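Local coordinates for putative sulfatase yidJ (Bacteroides fragilis, PDB 2QZU), which probably hydrolyses sulfate esters, perhaps aryl sulfates, as a metal-dependent member of the sulfatase family, at residues A[83-95]-A[105-117]. Numbering follows the deposited sequence.
Sequences LMTGMYPIGSKVT and YGVELSQNARCWS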
ATOM      1  N   LEU A  83     -16.885   9.921  22.602  1.00  4.97           N
ATOM      2  CA  LEU A  83     -18.122  10.376  21.983  1.00  5.38           C
ATOM      3  C   LEU A  83     -19.318   9.561  22.464  1.00  6.56           C
ATOM      4  O   LEU A  83     -20.334  10.115  22.874  1.00  6.81           O
ATOM      5  CB  LEU A  83     -18.032  10.264  20.459  1.00  4.74           C
ATOM      6  CG  LEU A  83     -19.361  10.478  19.724  1.00  5.49           C
ATOM      7  CD1 LEU A  83     -19.843  11.910  19.938  1.00 10.16           C
ATOM      8  CD2 LEU A  83     -19.176  10.191  18.244  1.00 10.90           C
HETATM    9  N   MSE A  84     -19.193   8.241  22.425  1.00  6.63           N
HETATM   10  CA  MSE A  84     -20.297   7.381  22.826  1.00 11.02           C
HETATM   11  C   MSE A  84     -20.649   7.399  24.316  1.00 10.63           C
HETATM   12  O   MSE A  84     -21.827   7.338  24.671  1.00  9.34           O
HETATM   13  CB  MSE A  84     -20.034   5.942  22.380  1.00  8.95           C
HETATM   14  CG  MSE A  84     -19.832   5.766  20.876  1.00  8.63           C
HETATM   15 SE   MSE A  84     -21.179   6.634  19.764  1.00 24.44          SE
HETATM   16  CE  MSE A  84     -20.104   6.854  18.165  1.00 32.11           C
ATOM     17  N   THR A  85     -19.640   7.499  25.179  1.00  6.48           N
ATOM     18  CA  THR A  85     -19.862   7.490  26.625  1.00  6.68           C
ATOM     19  C   THR A  85     -19.952   8.858  27.298  1.00  8.49           C
ATOM     20  O   THR A  85     -20.501   8.976  28.398  1.00  8.88           O
ATOM     21  CB  THR A  85     -18.740   6.727  27.360  1.00  8.54           C
ATOM     22  OG1 THR A  85     -17.504   7.434  27.209  1.00  7.61           O
ATOM     23  CG2 THR A  85     -18.585   5.324  26.801  1.00  7.65           C
ATOM     24  N   GLY A  86     -19.399   9.880  26.656  1.00  7.49           N
ATOM     25  CA  GLY A  86     -19.410  11.206  27.251  1.00  8.71           C
ATOM     26  C   GLY A  86     -18.441  11.278  28.423  1.00  7.65           C
ATOM     27  O   GLY A  86     -18.528  12.176  29.262  1.00  7.81           O
HETATM   28  N   MSE A  87     -17.513  10.327  28.482  1.00 10.15           N
HETATM   29  CA  MSE A  87     -16.520  10.275  29.551  1.00 12.58           C
HETATM   30  C   MSE A  87     -15.122  10.434  28.978  1.00 10.61           C
HETATM   31  O   MSE A  87     -14.876  10.096  27.822  1.00  9.90           O
HETATM   32  CB  MSE A  87     -16.600   8.939  30.297  1.00  4.94           C
HETATM   33  CG  MSE A  87     -17.960   8.655  30.928  1.00 17.23           C
HETATM   34 SE   MSE A  87     -17.990   6.967  31.894  1.00 41.04          SE
HETATM   35  CE  MSE A  87     -18.961   5.882  30.623  1.00 45.92           C
ATOM     36  N   TYR A  88     -14.201  10.953  29.781  1.00  7.43           N
ATOM     37  CA  TYR A  88     -12.838  11.102  29.307  1.00  5.69           C
ATOM     38  C   TYR A  88     -12.237   9.683  29.253  1.00  8.00           C
ATOM     39  O   TYR A  88     -12.813   8.752  29.813  1.00  8.63           O
ATOM     40  CB  TYR A  88     -12.120  12.121  30.201  1.00  7.33           C
ATOM     41  CG  TYR A  88     -12.705  13.509  29.955  1.00 10.92           C
ATOM     42  CD1 TYR A  88     -12.471  14.176  28.747  1.00  7.12           C
ATOM     43  CD2 TYR A  88     -13.582  14.104  30.868  1.00  4.72           C
ATOM     44  CE1 TYR A  88     -13.097  15.388  28.451  1.00  9.77           C
ATOM     45  CE2 TYR A  88     -14.216  15.317  30.580  1.00  5.87           C
ATOM     46  CZ  TYR A  88     -13.969  15.952  29.367  1.00  5.70           C
ATOM     47  OH  TYR A  88     -14.610  17.137  29.063  1.00  8.92           O
ATOM     48  N   PRO A  89     -11.089   9.490  28.576  1.00  8.95           N
ATOM     49  CA  PRO A  89     -10.480   8.156  28.453  1.00  9.10           C
ATOM     50  C   PRO A  89     -10.410   7.166  29.617  1.00  8.49           C
ATOM     51  O   PRO A  89     -10.738   5.991  29.434  1.00  9.59           O
ATOM     52  CB  PRO A  89      -9.107   8.448  27.835  1.00 11.46           C
ATOM     53  CG  PRO A  89      -8.821   9.843  28.247  1.00 12.48           C
ATOM     54  CD  PRO A  89     -10.149  10.534  28.128  1.00 11.22           C
ATOM     55  N   ILE A  90      -9.994   7.603  30.796  1.00  8.68           N
ATOM     56  CA  ILE A  90      -9.914   6.674  31.918  1.00  7.30           C
ATOM     57  C   ILE A  90     -11.282   6.063  32.214  1.00  8.91           C
ATOM     58  O   ILE A  90     -11.406   4.850  32.406  1.00  8.35           O
ATOM     59  CB  ILE A  90      -9.371   7.367  33.185  1.00  5.09           C
ATOM     60  CG1 ILE A  90      -8.015   8.010  32.877  1.00  7.28           C
ATOM     61  CG2 ILE A  90      -9.228   6.349  34.314  1.00  9.03           C
ATOM     62  CD1 ILE A  90      -6.987   7.041  32.307  1.00 10.20           C
ATOM     63  N   GLY A  91     -12.307   6.912  32.222  1.00  8.46           N
ATOM     64  CA  GLY A  91     -13.658   6.450  32.489  1.00  6.54           C
ATOM     65  C   GLY A  91     -14.292   5.656  31.364  1.00  9.05           C
ATOM     66  O   GLY A  91     -15.026   4.700  31.612  1.00  8.08           O
ATOM     67  N   SER A  92     -14.013   6.043  30.122  1.00  3.66           N
ATOM     68  CA  SER A  92     -14.575   5.351  28.963  1.00  7.92           C
ATOM     69  C   SER A  92     -13.918   3.988  28.790  1.00  7.41           C
ATOM     70  O   SER A  92     -14.477   3.098  28.148  1.00 10.34           O
ATOM     71  CB  SER A  92     -14.346   6.170  27.692  1.00 12.04           C
ATOM     72  OG  SER A  92     -13.010   6.012  27.235  1.00 13.23           O
ATOM     73  N   LYS A  93     -12.723   3.848  29.363  1.00  6.64           N
ATOM     74  CA  LYS A  93     -11.931   2.623  29.297  1.00  6.83           C
ATOM     75  C   LYS A  93     -11.221   2.409  27.959  1.00  7.54           C
ATOM     76  O   LYS A  93     -10.398   1.507  27.831  1.00  9.74           O
ATOM     77  CB  LYS A  93     -12.800   1.403  29.631  1.00  8.84           C
ATOM     78  CG  LYS A  93     -13.254   1.375  31.077  1.00 13.47           C
ATOM     79  CD  LYS A  93     -14.144   0.179  31.365  1.00 22.51           C
ATOM     80  CE  LYS A  93     -14.598   0.179  32.816  1.00 22.75           C
ATOM     81  NZ  LYS A  93     -15.334   1.428  33.151  1.00 32.02           N
ATOM     82  N   VAL A  94     -11.534   3.242  26.969  1.00  7.35           N
ATOM     83  CA  VAL A  94     -10.907   3.122  25.654  1.00  6.58           C
ATOM     84  C   VAL A  94      -9.687   4.042  25.635  1.00  4.50           C
ATOM     85  O   VAL A  94      -9.729   5.175  25.147  1.00  6.42           O
ATOM     86  CB  VAL A  94     -11.891   3.508  24.530  1.00  4.39           C
ATOM     87  CG1 VAL A  94     -11.298   3.134  23.175  1.00  4.52           C
ATOM     88  CG2 VAL A  94     -13.219   2.789  24.742  1.00  3.80           C
ATOM     89  N   THR A  95      -8.590   3.518  26.171  1.00  6.88           N
ATOM     90  CA  THR A  95      -7.340   4.259  26.313  1.00  8.62           C
ATOM     91  C   THR A  95      -6.386   4.207  25.127  1.00  7.83           C
ATOM     92  O   THR A  95      -5.383   4.923  25.103  1.00  6.94           O
ATOM     93  CB  THR A  95      -6.598   3.766  27.550  1.00  4.70           C
ATOM     94  OG1 THR A  95      -6.413   2.350  27.447  1.00 10.47           O
ATOM     95  CG2 THR A  95      -7.400   4.069  28.809  1.00  7.78           C
ATOM     96  N   TYR A 105      -6.060  -5.783  27.877  1.00 11.76           N
ATOM     97  CA  TYR A 105      -6.228  -4.748  28.891  1.00 11.66           C
ATOM     98  C   TYR A 105      -7.655  -4.209  28.945  1.00 12.23           C
ATOM     99  O   TYR A 105      -7.940  -3.251  29.662  1.00 12.32           O
ATOM    100  CB  TYR A 105      -5.223  -3.627  28.632  1.00 10.64           C
ATOM    101  CG  TYR A 105      -3.802  -4.135  28.703  1.00 13.27           C
ATOM    102  CD1 TYR A 105      -3.140  -4.243  29.928  1.00 20.54           C
ATOM    103  CD2 TYR A 105      -3.155  -4.604  27.559  1.00 15.70           C
ATOM    104  CE1 TYR A 105      -1.871  -4.813  30.010  1.00 14.81           C
ATOM    105  CE2 TYR A 105      -1.893  -5.173  27.632  1.00 13.30           C
ATOM    106  CZ  TYR A 105      -1.256  -5.276  28.856  1.00 19.10           C
ATOM    107  OH  TYR A 105      -0.006  -5.847  28.923  1.00 19.29           O
ATOM    108  N   GLY A 106      -8.550  -4.846  28.195  1.00 13.26           N
ATOM    109  CA  GLY A 106      -9.943  -4.433  28.182  1.00 13.10           C
ATOM    110  C   GLY A 106     -10.208  -3.122  27.469  1.00  7.99           C
ATOM    111  O   GLY A 106     -11.118  -2.370  27.839  1.00  9.47           O
ATOM    112  N   VAL A 107      -9.421  -2.841  26.440  1.00  8.07           N
ATOM    113  CA  VAL A 107      -9.597  -1.607  25.691  1.00  3.97           C
ATOM    114  C   VAL A 107     -10.721  -1.760  24.664  1.00  5.03           C
ATOM    115  O   VAL A 107     -10.503  -2.203  23.537  1.00  6.57           O
ATOM    116  CB  VAL A 107      -8.268  -1.198  25.005  1.00  4.05           C
ATOM    117  CG1 VAL A 107      -8.447   0.087  24.214  1.00  5.74           C
ATOM    118  CG2 VAL A 107      -7.189  -1.007  26.063  1.00  5.20           C
ATOM    119  N   GLU A 108     -11.936  -1.420  25.086  1.00  8.84           N
ATOM    120  CA  GLU A 108     -13.116  -1.484  24.226  1.00  7.13           C
ATOM    121  C   GLU A 108     -14.290  -0.848  24.963  1.00  7.35           C
ATOM    122  O   GLU A 108     -14.239  -0.651  26.178  1.00  7.01           O
ATOM    123  CB  GLU A 108     -13.464  -2.937  23.854  1.00  8.67           C
ATOM    124  CG  GLU A 108     -13.918  -3.809  25.023  1.00  8.16           C
ATOM    125  CD  GLU A 108     -14.454  -5.173  24.583  1.00 15.81           C
ATOM    126  OE1 GLU A 108     -14.392  -5.501  23.376  1.00 13.60           O
ATOM    127  OE2 GLU A 108     -14.940  -5.922  25.455  1.00 14.14           O
ATOM    128  N   LEU A 109     -15.346  -0.524  24.228  1.00  5.37           N
ATOM    129  CA  LEU A 109     -16.526   0.081  24.831  1.00  3.41           C
ATOM    130  C   LEU A 109     -17.200  -0.955  25.724  1.00  5.65           C
ATOM    131  O   LEU A 109     -17.379  -2.101  25.325  1.00  5.89           O
ATOM    132  CB  LEU A 109     -17.499   0.531  23.737  1.00  4.15           C
ATOM    133  CG  LEU A 109     -18.766   1.267  24.180  1.00  5.87           C
ATOM    134  CD1 LEU A 109     -18.393   2.562  24.887  1.00  7.36           C
ATOM    135  CD2 LEU A 109     -19.632   1.564  22.961  1.00  4.18           C
ATOM    136  N   SER A 110     -17.571  -0.549  26.932  1.00  6.07           N
ATOM    137  CA  SER A 110     -18.225  -1.462  27.858  1.00  9.31           C
ATOM    138  C   SER A 110     -19.663  -1.719  27.424  1.00  4.66           C
ATOM    139  O   SER A 110     -20.374  -0.794  27.035  1.00  9.55           O
ATOM    140  CB  SER A 110     -18.219  -0.870  29.271  1.00 11.01           C
ATOM    141  OG  SER A 110     -18.890  -1.726  30.181  1.00 16.37           O
ATOM    142  N   GLN A 111     -20.086  -2.976  27.484  1.00  5.37           N
ATOM    143  CA  GLN A 111     -21.454  -3.319  27.118  1.00  9.18           C
ATOM    144  C   GLN A 111     -22.413  -2.642  28.102  1.00  7.37           C
ATOM    145  O   GLN A 111     -23.558  -2.346  27.764  1.00 12.42           O
ATOM    146  CB  GLN A 111     -21.644  -4.842  27.156  1.00  9.69           C
ATOM    147  CG  GLN A 111     -23.071  -5.305  26.898  1.00 14.07           C
ATOM    148  CD  GLN A 111     -23.198  -6.818  26.850  1.00 20.50           C
ATOM    149  OE1 GLN A 111     -24.304  -7.363  26.891  1.00 28.34           O
ATOM    150  NE2 GLN A 111     -22.064  -7.505  26.752  1.00 22.07           N
ATOM    151  N   ASN A 112     -21.925  -2.384  29.315  1.00 10.35           N
ATOM    152  CA  ASN A 112     -22.733  -1.745  30.354  1.00 10.40           C
ATOM    153  C   ASN A 112     -22.693  -0.222  30.327  1.00 12.21           C
ATOM    154  O   ASN A 112     -23.397   0.431  31.095  1.00 13.33           O
ATOM    155  CB  ASN A 112     -22.290  -2.221  31.739  1.00 14.39           C
ATOM    156  CG  ASN A 112     -22.464  -3.712  31.923  1.00 26.09           C
ATOM    157  OD1 ASN A 112     -23.548  -4.253  31.701  1.00 33.16           O
ATOM    158  ND2 ASN A 112     -21.397  -4.386  32.338  1.00 34.12           N
ATOM    159  N   ALA A 113     -21.866   0.348  29.459  1.00  7.75           N
ATOM    160  CA  ALA A 113     -21.778   1.800  29.376  1.00  9.00           C
ATOM    161  C   ALA A 113     -23.093   2.370  28.854  1.00  8.36           C
ATOM    162  O   ALA A 113     -23.660   1.865  27.886  1.00 12.62           O
ATOM    163  CB  ALA A 113     -20.630   2.209  28.455  1.00  8.77           C
ATOM    164  N   ARG A 114     -23.581   3.415  29.512  1.00 11.39           N
ATOM    165  CA  ARG A 114     -24.820   4.067  29.105  1.00  9.24           C
ATOM    166  C   ARG A 114     -24.456   5.127  28.068  1.00  8.73           C
ATOM    167  O   ARG A 114     -24.045   6.236  28.415  1.00  6.06           O
ATOM    168  CB  ARG A 114     -25.483   4.722  30.320  1.00 11.78           C
ATOM    169  CG  ARG A 114     -26.772   5.466  30.023  1.00 18.27           C
ATOM    170  CD  ARG A 114     -27.908   4.519  29.721  1.00 22.48           C
ATOM    171  NE  ARG A 114     -29.180   5.223  29.561  1.00 21.93           N
ATOM    172  CZ  ARG A 114     -30.303   4.631  29.172  1.00 17.67           C
ATOM    173  NH1 ARG A 114     -30.301   3.332  28.909  1.00  9.01           N
ATOM    174  NH2 ARG A 114     -31.421   5.332  29.038  1.00 16.07           N
ATOM    175  N   CYS A 115     -24.600   4.779  26.795  1.00  7.97           N
ATOM    176  CA  CYS A 115     -24.262   5.699  25.712  1.00 10.38           C
ATOM    177  C   CYS A 115     -25.457   6.528  25.254  1.00  4.80           C
ATOM    178  O   CYS A 115     -26.603   6.167  25.520  1.00  8.53           O
ATOM    179  CB  CYS A 115     -23.682   4.906  24.541  1.00  6.14           C
ATOM    180  SG  CYS A 115     -22.191   3.987  25.013  1.00 11.05           S
ATOM    181  N   TRP A 116     -25.201   7.634  24.557  1.00  5.64           N
ATOM    182  CA  TRP A 116     -26.304   8.480  24.106  1.00  7.71           C
ATOM    183  C   TRP A 116     -27.261   7.739  23.186  1.00  6.92           C
ATOM    184  O   TRP A 116     -28.448   8.069  23.130  1.00  6.17           O
ATOM    185  CB  TRP A 116     -25.804   9.758  23.413  1.00  5.02           C
ATOM    186  CG  TRP A 116     -24.905   9.550  22.227  1.00  2.07           C
ATOM    187  CD1 TRP A 116     -23.540   9.486  22.235  1.00  6.66           C
ATOM    188  CD2 TRP A 116     -25.306   9.405  20.859  1.00  6.38           C
ATOM    189  NE1 TRP A 116     -23.066   9.318  20.957  1.00 10.24           N
ATOM    190  CE2 TRP A 116     -24.127   9.264  20.091  1.00  9.04           C
ATOM    191  CE3 TRP A 116     -26.546   9.381  20.204  1.00  4.93           C
ATOM    192  CZ2 TRP A 116     -24.151   9.101  18.699  1.00 12.21           C
ATOM    193  CZ3 TRP A 116     -26.570   9.220  18.814  1.00  8.50           C
ATOM    194  CH2 TRP A 116     -25.377   9.081  18.081  1.00  5.43           C
ATOM    195  N   SER A 117     -26.752   6.742  22.470  1.00  6.16           N
ATOM    196  CA  SER A 117     -27.593   5.970  21.570  1.00  6.35           C
ATOM    197  C   SER A 117     -28.575   5.120  22.379  1.00  7.54           C
ATOM    198  O   SER A 117     -29.702   4.887  21.942  1.00  6.74           O
ATOM    199  CB  SER A 117     -26.734   5.092  20.653  1.00  6.12           C
ATOM    200  OG  SER A 117     -25.843   4.276  21.392  1.00  7.57           O
TER
HETATM  201  O   HOH W   1     -21.764   7.084  29.980  1.00 10.38           O
HETATM  202  O   HOH W   2     -16.965   1.897  28.253  1.00  9.41           O
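Where Met84 meets Cys115 and Trp116, a helix end and a helix start are packed directly against each other. The carbonyl O of Met84 receives a weak hydrogen bond from Trp116 N (3.4 Å) and lies 3.1 Å from Cys115 CB. Bent at chi2 (-49°), the selenomethionine chain brings SE to 3.5 Å from Trp116 NE1, a Met-aromatic contact in which selenium sits obliquely to the indole, 56° off the normal of its five-membered ring. The carbonyl O of Leu83 approaches the same indole at its edge, in plane, 3.3 Å from CD1. Beside the close approach of Thr85 to Cys115, a water donates to both Thr85 O and Arg114 O. Thr85 and Leu109 run alongside each other, pointing opposite ways; Thr85 CG2 and Leu109 CD1 are 3.4 Å apart, tighter than usual van der Waals contact. OG1 of Thr85 accepts from Met87 N, an ST turn, and is also hydrogen-bonded to Gly81 O. In this alkaline-phosphatase-like fold, helices 76-85 and 116-122 both pack on the central mixed sheet, Met84 touching Met34 and Trp116 touching Leu30 of strand 29-35. Packing is looser toward the other end, where a second water donates to Ser92 O and accepts from Ser110 N. Val94 and Val107 touch through their CG1 methyls at 4.3 Å. On the solvent side, exposed Lys93 brings its carbonyl O to 3.9 Å from Val107 CA.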